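Local coordinates for dinoflagellate luciferase (Lingulodinium polyedrum, PDB 1VPR), which catalyses, here as the third of three homologous luciferase domains, the blue-light-emitting oxidation of dinoflagellate luciferin by molecular oxygen, at residues 25-29 with 60-64; 92-96 with 282-287; 137-143 with 322-328. One frame throughout, in Å; residues are numbered along the deposited sequence.

How the contacts relate
Following the chain from its N terminus, contact 1 closes first: residues 25-29 and helix 57-65 come together inside the helical bundle domain before either of the others opens. Helix 87-100 then opens contact 2, and the loop at 137-143 opens contact 3. Contact 2 closes at the turn between strands 271-282 and 285-294, packing the helix on a hairpin of the barrel. Contact 3 closes later, joining its loop to the end of helix 321-324, so the two cross. In space the three are separate: the centres of contacts 2 and 3 are about 41 Å apart, on opposite sides of the chain's centre, and contact 1 has its centre about 33 Å from each of theirs.

Contact 1: residues 25-29 with 60-64; sequences YGDNF and YLLEC
The phenol oxygen of Y60 is held by two hydrogen-bond partners: N28 ND2 donates to Y60 OH at 3.0 Å along a nearly straight line (167°), and H34 NE2 makes a second hydrogen bond to the same oxygen. The Y60 oxygen lies close to the N28 amide plane, while that plane stands almost square to the Y60 ring. F29 crowds in beside them, its CE2 3.6 Å from Y60 OH. With CG anti to the backbone N (chi1 174°), Y60 reaches off helix 57-65 into the bend at 25-29. This is the interior of the helical bundle domain, the N-terminal part thought to take part in pH regulation; M47 and V49 of strand 47-49 pack against the same Y60 ring. The ring of Y60 meets Y25 in an offset edge-to-face pair, its edge turned to the Y25 face, with planes perpendicular and centroids 5.8 Å apart. C64 SG occupies the same side of Y25, 5.2 Å from the ring centroid and close to its normal, and also lies 3.4 Å above one face of Y60, offset toward its rim. Beyond the Y25 ring, its OH gives a short 2.5 Å hydrogen bond to E63 OE1, which lies in the plane of the phenol and is met on its anti side, somewhat out of the carboxylate plane; the extended glutamate chain carries the carboxylate to that ring edge.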
ATOM      1  N   TYR A  25     -15.789 -13.248   9.453  1.00 38.41           N
ATOM      2  CA  TYR A  25     -14.442 -13.799   9.590  1.00 37.44           C
ATOM      3  C   TYR A  25     -13.941 -13.919  11.025  1.00 38.67           C
ATOM      4  O   TYR A  25     -12.777 -13.607  11.324  1.00 38.06           O
ATOM      5  CB  TYR A  25     -13.458 -12.962   8.762  1.00 36.59           C
ATOM      6  CG  TYR A  25     -13.829 -12.871   7.294  1.00 34.46           C
ATOM      7  CD1 TYR A  25     -14.157 -11.646   6.709  1.00 34.18           C
ATOM      8  CD2 TYR A  25     -13.869 -14.012   6.494  1.00 34.80           C
ATOM      9  CE1 TYR A  25     -14.513 -11.560   5.358  1.00 33.28           C
ATOM     10  CE2 TYR A  25     -14.226 -13.939   5.145  1.00 34.71           C
ATOM     11  CZ  TYR A  25     -14.544 -12.712   4.581  1.00 33.65           C
ATOM     12  OH  TYR A  25     -14.885 -12.647   3.236  1.00 33.85           O
ATOM     13  N   GLY A  26     -14.817 -14.387  11.909  1.00 39.07           N
ATOM     14  CA  GLY A  26     -14.438 -14.547  13.301  1.00 39.30           C
ATOM     15  C   GLY A  26     -13.644 -13.364  13.820  1.00 39.25           C
ATOM     16  O   GLY A  26     -13.999 -12.215  13.568  1.00 40.86           O
ATOM     17  N   ASP A  27     -12.543 -13.640  14.515  1.00 38.59           N
ATOM     18  CA  ASP A  27     -11.729 -12.576  15.082  1.00 39.03           C
ATOM     19  C   ASP A  27     -10.575 -12.084  14.196  1.00 37.25           C
ATOM     20  O   ASP A  27      -9.670 -11.404  14.677  1.00 36.87           O
ATOM     21  CB  ASP A  27     -11.179 -13.027  16.441  1.00 42.70           C
ATOM     22  CG  ASP A  27     -10.852 -11.856  17.355  1.00 45.83           C
ATOM     23  OD1 ASP A  27     -11.799 -11.171  17.818  1.00 48.08           O
ATOM     24  OD2 ASP A  27      -9.647 -11.615  17.603  1.00 48.60           O
ATOM     25  N   ASN A  28     -10.604 -12.399  12.907  1.00 34.50           N
ATOM     26  CA  ASN A  28      -9.522 -11.962  12.028  1.00 33.32           C
ATOM     27  C   ASN A  28      -9.428 -10.443  11.869  1.00 32.43           C
ATOM     28  O   ASN A  28      -8.340  -9.910  11.627  1.00 32.46           O
ATOM     29  CB  ASN A  28      -9.653 -12.636  10.653  1.00 31.24           C
ATOM     30  CG  ASN A  28      -9.172 -14.076  10.669  1.00 32.35           C
ATOM     31  OD1 ASN A  28      -8.874 -14.621  11.736  1.00 30.83           O
ATOM     32  ND2 ASN A  28      -9.084 -14.697   9.492  1.00 31.00           N
ATOM     33  N   PHE A  29     -10.558  -9.756  12.023  1.00 31.63           N
ATOM     34  CA  PHE A  29     -10.619  -8.293  11.890  1.00 32.95           C
ATOM     35  C   PHE A  29     -10.959  -7.632  13.221  1.00 34.08           C
ATOM     36  O   PHE A  29     -12.004  -7.929  13.817  1.00 32.98           O
ATOM     37  CB  PHE A  29     -11.685  -7.900  10.852  1.00 31.50           C
ATOM     38  CG  PHE A  29     -11.350  -8.312   9.444  1.00 31.63           C
ATOM     39  CD1 PHE A  29     -10.858  -7.380   8.529  1.00 31.47           C
ATOM     40  CD2 PHE A  29     -11.493  -9.635   9.038  1.00 29.09           C
ATOM     41  CE1 PHE A  29     -10.513  -7.765   7.237  1.00 29.74           C
ATOM     42  CE2 PHE A  29     -11.150 -10.028   7.747  1.00 30.65           C
ATOM     43  CZ  PHE A  29     -10.659  -9.091   6.846  1.00 30.80           C
ATOM     44  N   TYR A  60      -8.387 -17.638   0.668  1.00 23.59           N
ATOM     45  CA  TYR A  60      -8.891 -16.696   1.661  1.00 23.45           C
ATOM     46  C   TYR A  60      -8.567 -15.279   1.168  1.00 23.60           C
ATOM     47  O   TYR A  60      -9.406 -14.374   1.214  1.00 22.78           O
ATOM     48  CB  TYR A  60      -8.214 -16.933   3.007  1.00 23.33           C
ATOM     49  CG  TYR A  60      -8.569 -15.900   4.057  1.00 24.62           C
ATOM     50  CD1 TYR A  60      -9.852 -15.839   4.613  1.00 24.56           C
ATOM     51  CD2 TYR A  60      -7.602 -14.995   4.517  1.00 24.22           C
ATOM     52  CE1 TYR A  60     -10.158 -14.899   5.607  1.00 23.81           C
ATOM     53  CE2 TYR A  60      -7.892 -14.062   5.512  1.00 23.03           C
ATOM     54  CZ  TYR A  60      -9.165 -14.016   6.049  1.00 25.36           C
ATOM     55  OH  TYR A  60      -9.444 -13.083   7.023  1.00 25.42           O
ATOM     56  N   LEU A  61      -7.337 -15.093   0.705  1.00 24.36           N
ATOM     57  CA  LEU A  61      -6.912 -13.796   0.194  1.00 25.05           C
ATOM     58  C   LEU A  61      -7.791 -13.373  -0.989  1.00 24.69           C
ATOM     59  O   LEU A  61      -8.164 -12.206  -1.108  1.00 24.15           O
ATOM     60  CB  LEU A  61      -5.439 -13.847  -0.234  1.00 24.52           C
ATOM     61  CG  LEU A  61      -4.414 -14.068   0.875  1.00 25.97           C
ATOM     62  CD1 LEU A  61      -3.021 -13.912   0.280  1.00 27.33           C
ATOM     63  CD2 LEU A  61      -4.641 -13.071   2.015  1.00 22.78           C
ATOM     64  N   LEU A  62      -8.130 -14.314  -1.864  1.00 24.10           N
ATOM     65  CA  LEU A  62      -8.973 -13.970  -2.999  1.00 25.13           C
ATOM     66  C   LEU A  62     -10.289 -13.405  -2.528  1.00 26.08           C
ATOM     67  O   LEU A  62     -10.776 -12.414  -3.079  1.00 26.66           O
ATOM     68  CB  LEU A  62      -9.244 -15.177  -3.892  1.00 27.61           C
ATOM     69  CG  LEU A  62      -8.239 -15.433  -5.008  1.00 31.55           C
ATOM     70  CD1 LEU A  62      -8.785 -16.544  -5.902  1.00 34.44           C
ATOM     71  CD2 LEU A  62      -8.035 -14.158  -5.842  1.00 33.04           C
ATOM     72  N   GLU A  63     -10.876 -14.017  -1.507  1.00 23.66           N
ATOM     73  CA  GLU A  63     -12.135 -13.509  -1.015  1.00 24.78           C
ATOM     74  C   GLU A  63     -11.931 -12.168  -0.306  1.00 23.14           C
ATOM     75  O   GLU A  63     -12.790 -11.299  -0.376  1.00 22.46           O
ATOM     76  CB  GLU A  63     -12.782 -14.511  -0.068  1.00 25.11           C
ATOM     77  CG  GLU A  63     -14.201 -14.151   0.314  1.00 29.50           C
ATOM     78  CD  GLU A  63     -14.833 -15.229   1.174  1.00 30.82           C
ATOM     79  OE1 GLU A  63     -14.920 -15.049   2.410  1.00 32.34           O
ATOM     80  OE2 GLU A  63     -15.223 -16.266   0.603  1.00 34.83           O
ATOM     81  N   CYS A  64     -10.795 -11.982   0.356  1.00 21.98           N
ATOM     82  CA  CYS A  64     -10.569 -10.713   1.037  1.00 21.72           C
ATOM     83  C   CYS A  64     -10.372  -9.580   0.054  1.00 21.52           C
ATOM     84  O   CYS A  64     -10.558  -8.411   0.406  1.00 21.71           O
ATOM     85  CB  CYS A  64      -9.361 -10.791   1.972  1.00 24.61           C
ATOM     86  SG  CYS A  64      -9.663 -11.737   3.486  1.00 27.55           S
TER

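Contact 2: residues 92-96 with 282-287; sequences MTEKL and VGPYTF
A tight β-hairpin of the calycin barrel, turning through a type II' bend from V282 to Y285, is packed here against helix 87-100. Most of the helix side comes from M92, present as selenomethionine, which reaches out to the turn. Its chain runs out fairly straight and then bends at the selenium (chi3 110°), laying the terminal methyl against the bend: M92 CE is 3.1 Å from V282 O and 3.4 Å from V282 CG1, a close fit, and it also touches the CA of G283 and the CD of P284. That carbonyl of V282 already accepts the amide of Y285 across the turn, so the methyl presses on a hydrogen-bonded oxygen. The selenium itself makes Met-aromatic contacts. It lies in the plane of the Y285 ring, at the edge, with M92 SE 3.7 Å from Y285 CD2, the two side chains crossing at about a right angle; P284 CG lies over the centre of one face of that ring. Toward F287 the selenium is more distant and oblique. One helical turn on, L96 divides its two methyls. L96 CD1 sits over a face of F287 as a CH-pi contact, 4.1 Å from the ring centroid, and CD2 meets V282 CG2 tip to tip at 4.0 Å. T93 OG1 comes up beside F287 CE2 at 3.6 Å, its hydroxyl bonded to the V89 carbonyl a turn back in the helix. The axes of 92-96 and 285-287 are inclined at 39°. Around them, L96 and F287 both rest on F280 of strand 271-282, L96 also touches F302 and F287 touches V304, both of strand 297-307, and T93 leans on V168 and S169 of strand 163-169.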
HETATM    1  N   MSE A  92      -7.428   1.017 -23.378  1.00 20.53           N
HETATM    2  CA  MSE A  92      -6.621   2.169 -23.010  1.00 21.51           C
HETATM    3  C   MSE A  92      -5.529   1.675 -22.072  1.00 21.17           C
HETATM    4  O   MSE A  92      -4.388   2.121 -22.147  1.00 18.53           O
HETATM    5  CB  MSE A  92      -7.469   3.219 -22.296  1.00 22.87           C
HETATM    6  CG  MSE A  92      -8.574   3.787 -23.148  1.00 27.11           C
HETATM    7 SE   MSE A  92      -9.833   4.843 -22.106  1.00 31.93          SE
HETATM    8  CE  MSE A  92      -9.402   6.574 -22.780  1.00 31.08           C
ATOM      9  N   THR A  93      -5.880   0.746 -21.183  1.00 21.33           N
ATOM     10  CA  THR A  93      -4.913   0.222 -20.215  1.00 20.87           C
ATOM     11  C   THR A  93      -3.766  -0.543 -20.885  1.00 22.91           C
ATOM     12  O   THR A  93      -2.590  -0.383 -20.521  1.00 22.06           O
ATOM     13  CB  THR A  93      -5.635  -0.653 -19.173  1.00 20.58           C
ATOM     14  OG1 THR A  93      -6.623   0.147 -18.496  1.00 18.54           O
ATOM     15  CG2 THR A  93      -4.658  -1.186 -18.134  1.00 20.23           C
ATOM     16  N   GLU A  94      -4.097  -1.359 -21.881  1.00 23.88           N
ATOM     17  CA  GLU A  94      -3.074  -2.108 -22.604  1.00 23.51           C
ATOM     18  C   GLU A  94      -2.081  -1.126 -23.247  1.00 24.81           C
ATOM     19  O   GLU A  94      -0.869  -1.327 -23.184  1.00 24.64           O
ATOM     20  CB  GLU A  94      -3.729  -2.978 -23.670  1.00 26.16           C
ATOM     21  N   LYS A  95      -2.585  -0.051 -23.842  1.00 23.73           N
ATOM     22  CA  LYS A  95      -1.707   0.928 -24.476  1.00 25.00           C
ATOM     23  C   LYS A  95      -0.824   1.625 -23.436  1.00 24.90           C
ATOM     24  O   LYS A  95       0.376   1.826 -23.665  1.00 23.62           O
ATOM     25  CB  LYS A  95      -2.544   1.940 -25.270  1.00 28.51           C
ATOM     26  CG  LYS A  95      -1.740   3.045 -25.965  1.00 32.99           C
ATOM     27  CD  LYS A  95      -2.620   3.803 -26.975  1.00 34.63           C
ATOM     28  CE  LYS A  95      -1.953   5.100 -27.425  1.00 37.42           C
ATOM     29  NZ  LYS A  95      -0.512   4.865 -27.765  1.00 40.60           N
ATOM     30  N   LEU A  96      -1.403   1.981 -22.286  1.00 23.13           N
ATOM     31  CA  LEU A  96      -0.624   2.627 -21.225  1.00 21.29           C
ATOM     32  C   LEU A  96       0.480   1.689 -20.706  1.00 23.30           C
ATOM     33  O   LEU A  96       1.591   2.126 -20.388  1.00 21.66           O
ATOM     34  CB  LEU A  96      -1.532   3.012 -20.053  1.00 20.25           C
ATOM     35  CG  LEU A  96      -2.551   4.132 -20.259  1.00 19.71           C
ATOM     36  CD1 LEU A  96      -3.434   4.263 -19.011  1.00 20.30           C
ATOM     37  CD2 LEU A  96      -1.816   5.446 -20.530  1.00 23.36           C
ATOM     38  N   VAL A 282      -6.780  10.263 -19.891  1.00 17.73           N
ATOM     39  CA  VAL A 282      -6.718   9.443 -21.103  1.00 19.93           C
ATOM     40  C   VAL A 282      -8.170   9.438 -21.591  1.00 18.98           C
ATOM     41  O   VAL A 282      -9.079   8.989 -20.882  1.00 17.96           O
ATOM     42  CB  VAL A 282      -6.289   7.984 -20.848  1.00 21.45           C
ATOM     43  CG1 VAL A 282      -6.150   7.263 -22.196  1.00 23.70           C
ATOM     44  CG2 VAL A 282      -4.971   7.938 -20.065  1.00 23.17           C
ATOM     45  N   GLY A 283      -8.401   9.951 -22.791  1.00 20.11           N
ATOM     46  CA  GLY A 283      -9.771   9.998 -23.267  1.00 18.86           C
ATOM     47  C   GLY A 283     -10.606  10.792 -22.281  1.00 18.50           C
ATOM     48  O   GLY A 283     -10.150  11.828 -21.779  1.00 17.15           O
ATOM     49  N   PRO A 284     -11.816  10.326 -21.943  1.00 18.05           N
ATOM     50  CA  PRO A 284     -12.714  11.019 -21.012  1.00 16.93           C
ATOM     51  C   PRO A 284     -12.476  10.667 -19.551  1.00 17.52           C
ATOM     52  O   PRO A 284     -13.242  11.105 -18.683  1.00 14.92           O
ATOM     53  CB  PRO A 284     -14.077  10.521 -21.459  1.00 21.11           C
ATOM     54  CG  PRO A 284     -13.755   9.032 -21.629  1.00 20.00           C
ATOM     55  CD  PRO A 284     -12.442   9.081 -22.429  1.00 20.48           C
ATOM     56  N   TYR A 285     -11.429   9.886 -19.288  1.00 16.45           N
ATOM     57  CA  TYR A 285     -11.107   9.409 -17.924  1.00 17.11           C
ATOM     58  C   TYR A 285      -9.834   9.919 -17.308  1.00 16.79           C
ATOM     59  O   TYR A 285      -8.999  10.527 -17.976  1.00 16.67           O
ATOM     60  CB  TYR A 285     -10.973   7.882 -17.913  1.00 15.27           C
ATOM     61  CG  TYR A 285     -12.181   7.167 -18.431  1.00 17.50           C
ATOM     62  CD1 TYR A 285     -13.428   7.358 -17.834  1.00 16.76           C
ATOM     63  CD2 TYR A 285     -12.088   6.285 -19.519  1.00 17.23           C
ATOM     64  CE1 TYR A 285     -14.561   6.688 -18.308  1.00 17.54           C
ATOM     65  CE2 TYR A 285     -13.237   5.603 -20.000  1.00 19.13           C
ATOM     66  CZ  TYR A 285     -14.459   5.822 -19.382  1.00 17.85           C
ATOM     67  OH  TYR A 285     -15.602   5.207 -19.854  1.00 17.26           O
ATOM     68  N   THR A 286      -9.687   9.637 -16.010  1.00 15.87           N
ATOM     69  CA  THR A 286      -8.470   9.978 -15.298  1.00 15.74           C
ATOM     70  C   THR A 286      -7.891   8.647 -14.818  1.00 16.21           C
ATOM     71  O   THR A 286      -8.597   7.832 -14.235  1.00 14.81           O
ATOM     72  CB  THR A 286      -8.735  10.894 -14.075  1.00 15.64           C
ATOM     73  OG1 THR A 286      -9.259  12.154 -14.525  1.00 15.76           O
ATOM     74  CG2 THR A 286      -7.418  11.150 -13.302  1.00 17.05           C
ATOM     75  N   PHE A 287      -6.612   8.416 -15.085  1.00 16.00           N
ATOM     76  CA  PHE A 287      -5.973   7.195 -14.658  1.00 15.41           C
ATOM     77  C   PHE A 287      -4.866   7.499 -13.659  1.00 15.21           C
ATOM     78  O   PHE A 287      -4.388   8.626 -13.558  1.00 15.98           O
ATOM     79  CB  PHE A 287      -5.335   6.445 -15.847  1.00 14.38           C
ATOM     80  CG  PHE A 287      -6.314   5.662 -16.682  1.00 15.13           C
ATOM     81  CD1 PHE A 287      -7.191   6.310 -17.554  1.00 16.38           C
ATOM     82  CD2 PHE A 287      -6.345   4.276 -16.608  1.00 14.33           C
ATOM     83  CE1 PHE A 287      -8.077   5.584 -18.331  1.00 16.32           C
ATOM     84  CE2 PHE A 287      -7.234   3.545 -17.383  1.00 16.04           C
ATOM     85  CZ  PHE A 287      -8.097   4.196 -18.244  1.00 14.14           C
TER

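Contact 3: residues 137-143 with 322-328; sequences KLPCGPL and YTALAGR
K137 drapes its aliphatic chain between Y322 and A326, where a Schellman motif ends helix 321-324 with A326 as the C-prime residue. K137 and Y322 cross obliquely: K137 CG lies 3.5 Å and CE 3.2 Å from Y322 OH, the extended lysine running past the phenol. Y322 sets its CG anti to the backbone N (chi1 180°), which brings the phenol oxygen to the lysine chain. K137 CD also lies 3.5 Å from A326 O. The methyl of A326 points at the loop and presses on the peptide joining G141 to P142, with A326 CB 3.6 Å from P142 N. P142 in turn rides over the turn that follows the helix, its CG 3.4 Å from L325 O and also touching CB and CD of R328. Two backbone bonds seal the loop to the helix end, beside strand 237-241, where Y237 touches L143 and A324. T323 O takes both L138 N and A326 N, from opposite faces of its plane. The neighbouring carbonyl, A324 O, accepts L143 N at 3.0 Å, nearly in line with its C=O bond and with an N-H...O angle of 163°.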
ATOM      1  N   LYS A 137      13.249   3.500  19.263  1.00 19.82           N
ATOM      2  CA  LYS A 137      14.037   3.850  18.099  1.00 19.83           C
ATOM      3  C   LYS A 137      14.251   2.536  17.351  1.00 21.19           C
ATOM      4  O   LYS A 137      14.372   1.475  17.982  1.00 20.25           O
ATOM      5  CB  LYS A 137      15.389   4.398  18.522  1.00 22.52           C
ATOM      6  CG  LYS A 137      15.327   5.655  19.341  1.00 24.56           C
ATOM      7  CD  LYS A 137      16.724   6.119  19.637  1.00 28.08           C
ATOM      8  CE  LYS A 137      16.707   7.376  20.485  1.00 30.79           C
ATOM      9  NZ  LYS A 137      18.100   7.709  20.924  1.00 31.02           N
ATOM     10  N   LEU A 138      14.303   2.590  16.023  1.00 19.30           N
ATOM     11  CA  LEU A 138      14.518   1.379  15.246  1.00 19.60           C
ATOM     12  C   LEU A 138      15.898   0.883  15.676  1.00 20.95           C
ATOM     13  O   LEU A 138      16.851   1.668  15.785  1.00 21.66           O
ATOM     14  CB  LEU A 138      14.480   1.699  13.748  1.00 19.68           C
ATOM     15  CG  LEU A 138      14.319   0.526  12.782  1.00 18.98           C
ATOM     16  CD1 LEU A 138      12.985  -0.180  13.017  1.00 20.24           C
ATOM     17  CD2 LEU A 138      14.389   1.048  11.349  1.00 17.52           C
ATOM     18  N   PRO A 139      16.028  -0.421  15.933  1.00 22.09           N
ATOM     19  CA  PRO A 139      17.310  -0.990  16.368  1.00 23.21           C
ATOM     20  C   PRO A 139      18.521  -0.751  15.470  1.00 25.23           C
ATOM     21  O   PRO A 139      19.638  -0.646  15.963  1.00 27.05           O
ATOM     22  CB  PRO A 139      16.994  -2.474  16.510  1.00 21.29           C
ATOM     23  CG  PRO A 139      15.549  -2.459  16.931  1.00 23.66           C
ATOM     24  CD  PRO A 139      14.973  -1.450  15.945  1.00 21.12           C
ATOM     25  N   CYS A 140      18.320  -0.658  14.159  1.00 25.80           N
ATOM     26  CA  CYS A 140      19.462  -0.478  13.269  1.00 25.24           C
ATOM     27  C   CYS A 140      19.866   0.969  13.061  1.00 25.84           C
ATOM     28  O   CYS A 140      20.690   1.267  12.193  1.00 28.46           O
ATOM     29  CB  CYS A 140      19.197  -1.158  11.922  1.00 25.44           C
ATOM     30  SG  CYS A 140      17.695  -0.657  11.059  1.00 27.46           S
ATOM     31  N   GLY A 141      19.319   1.870  13.874  1.00 24.93           N
ATOM     32  CA  GLY A 141      19.652   3.280  13.724  1.00 23.45           C
ATOM     33  C   GLY A 141      18.762   3.894  12.661  1.00 23.68           C
ATOM     34  O   GLY A 141      17.910   3.191  12.110  1.00 23.19           O
ATOM     35  N   PRO A 142      18.960   5.179  12.313  1.00 22.92           N
ATOM     36  CA  PRO A 142      18.171   5.905  11.311  1.00 21.63           C
ATOM     37  C   PRO A 142      18.129   5.200   9.977  1.00 20.96           C
ATOM     38  O   PRO A 142      19.174   4.801   9.455  1.00 21.03           O
ATOM     39  CB  PRO A 142      18.903   7.236  11.181  1.00 22.66           C
ATOM     40  CG  PRO A 142      19.727   7.330  12.472  1.00 23.74           C
ATOM     41  CD  PRO A 142      20.182   5.930  12.641  1.00 24.09           C
ATOM     42  N   LEU A 143      16.941   5.039   9.404  1.00 19.13           N
ATOM     43  CA  LEU A 143      16.884   4.408   8.095  1.00 18.72           C
ATOM     44  C   LEU A 143      17.466   5.418   7.111  1.00 18.32           C
ATOM     45  O   LEU A 143      17.332   6.631   7.299  1.00 18.52           O
ATOM     46  CB  LEU A 143      15.430   4.057   7.716  1.00 20.04           C
ATOM     47  CG  LEU A 143      14.754   2.875   8.452  1.00 20.25           C
ATOM     48  CD1 LEU A 143      13.252   2.831   8.136  1.00 16.64           C
ATOM     49  CD2 LEU A 143      15.420   1.549   8.041  1.00 20.70           C
ATOM     50  N   TYR A 322       9.989   9.299  14.536  1.00 14.17           N
ATOM     51  CA  TYR A 322      10.870   9.044  15.678  1.00 16.18           C
ATOM     52  C   TYR A 322      11.498   7.645  15.571  1.00 17.81           C
ATOM     53  O   TYR A 322      12.727   7.483  15.637  1.00 19.11           O
ATOM     54  CB  TYR A 322      10.098   9.141  16.995  1.00 16.48           C
ATOM     55  CG  TYR A 322      10.978   8.872  18.193  1.00 15.91           C
ATOM     56  CD1 TYR A 322      11.928   9.802  18.601  1.00 16.20           C
ATOM     57  CD2 TYR A 322      10.933   7.641  18.849  1.00 17.45           C
ATOM     58  CE1 TYR A 322      12.831   9.517  19.635  1.00 18.99           C
ATOM     59  CE2 TYR A 322      11.824   7.338  19.879  1.00 21.05           C
ATOM     60  CZ  TYR A 322      12.771   8.277  20.269  1.00 22.03           C
ATOM     61  OH  TYR A 322      13.646   7.970  21.290  1.00 22.88           O
ATOM     62  N   THR A 323      10.650   6.633  15.424  1.00 17.01           N
ATOM     63  CA  THR A 323      11.114   5.252  15.299  1.00 15.40           C
ATOM     64  C   THR A 323      11.985   5.063  14.060  1.00 16.75           C
ATOM     65  O   THR A 323      13.139   4.629  14.148  1.00 14.76           O
ATOM     66  CB  THR A 323       9.924   4.270  15.220  1.00 15.65           C
ATOM     67  OG1 THR A 323       9.182   4.313  16.446  1.00 16.10           O
ATOM     68  CG2 THR A 323      10.418   2.826  14.976  1.00 15.34           C
ATOM     69  N   ALA A 324      11.445   5.427  12.899  1.00 15.97           N
ATOM     70  CA  ALA A 324      12.161   5.257  11.648  1.00 15.80           C
ATOM     71  C   ALA A 324      13.514   5.962  11.559  1.00 17.78           C
ATOM     72  O   ALA A 324      14.448   5.410  10.967  1.00 15.40           O
ATOM     73  CB  ALA A 324      11.273   5.680  10.480  1.00 17.30           C
ATOM     74  N   LEU A 325      13.622   7.178  12.103  1.00 15.47           N
ATOM     75  CA  LEU A 325      14.886   7.906  12.069  1.00 17.48           C
ATOM     76  C   LEU A 325      15.658   7.721  13.391  1.00 19.02           C
ATOM     77  O   LEU A 325      16.682   8.373  13.626  1.00 17.62           O
ATOM     78  CB  LEU A 325      14.630   9.402  11.801  1.00 18.32           C
ATOM     79  CG  LEU A 325      13.817   9.732  10.531  1.00 16.61           C
ATOM     80  CD1 LEU A 325      13.664  11.262  10.409  1.00 17.04           C
ATOM     81  CD2 LEU A 325      14.548   9.165   9.280  1.00 16.45           C
ATOM     82  N   ALA A 326      15.178   6.819  14.246  1.00 18.01           N
ATOM     83  CA  ALA A 326      15.829   6.569  15.533  1.00 20.84           C
ATOM     84  C   ALA A 326      16.138   7.865  16.262  1.00 20.16           C
ATOM     85  O   ALA A 326      17.237   8.036  16.800  1.00 19.84           O
ATOM     86  CB  ALA A 326      17.136   5.776  15.337  1.00 20.71           C
ATOM     87  N   GLY A 327      15.183   8.786  16.258  1.00 20.94           N
ATOM     88  CA  GLY A 327      15.370  10.047  16.953  1.00 20.75           C
ATOM     89  C   GLY A 327      16.350  11.030  16.344  1.00 22.85           C
ATOM     90  O   GLY A 327      16.645  12.051  16.960  1.00 23.27           O
ATOM     91  N   ARG A 328      16.844  10.765  15.140  1.00 22.18           N
ATOM     92  CA  ARG A 328      17.805  11.683  14.528  1.00 23.63           C
ATOM     93  C   ARG A 328      17.209  12.665  13.535  1.00 23.45           C
ATOM     94  O   ARG A 328      16.845  12.292  12.417  1.00 22.17           O
ATOM     95  CB  ARG A 328      18.936  10.897  13.839  1.00 27.22           C
ATOM     96  CG  ARG A 328      20.024  11.816  13.265  1.00 31.60           C
ATOM     97  CD  ARG A 328      21.139  11.092  12.506  1.00 33.66           C
ATOM     98  NE  ARG A 328      22.005  12.052  11.818  1.00 36.76           N
ATOM     99  CZ  ARG A 328      23.011  11.727  11.000  1.00 36.97           C
ATOM    100  NH1 ARG A 328      23.733  12.681  10.421  1.00 33.99           N
ATOM    101  NH2 ARG A 328      23.299  10.451  10.766  1.00 37.68           N
TER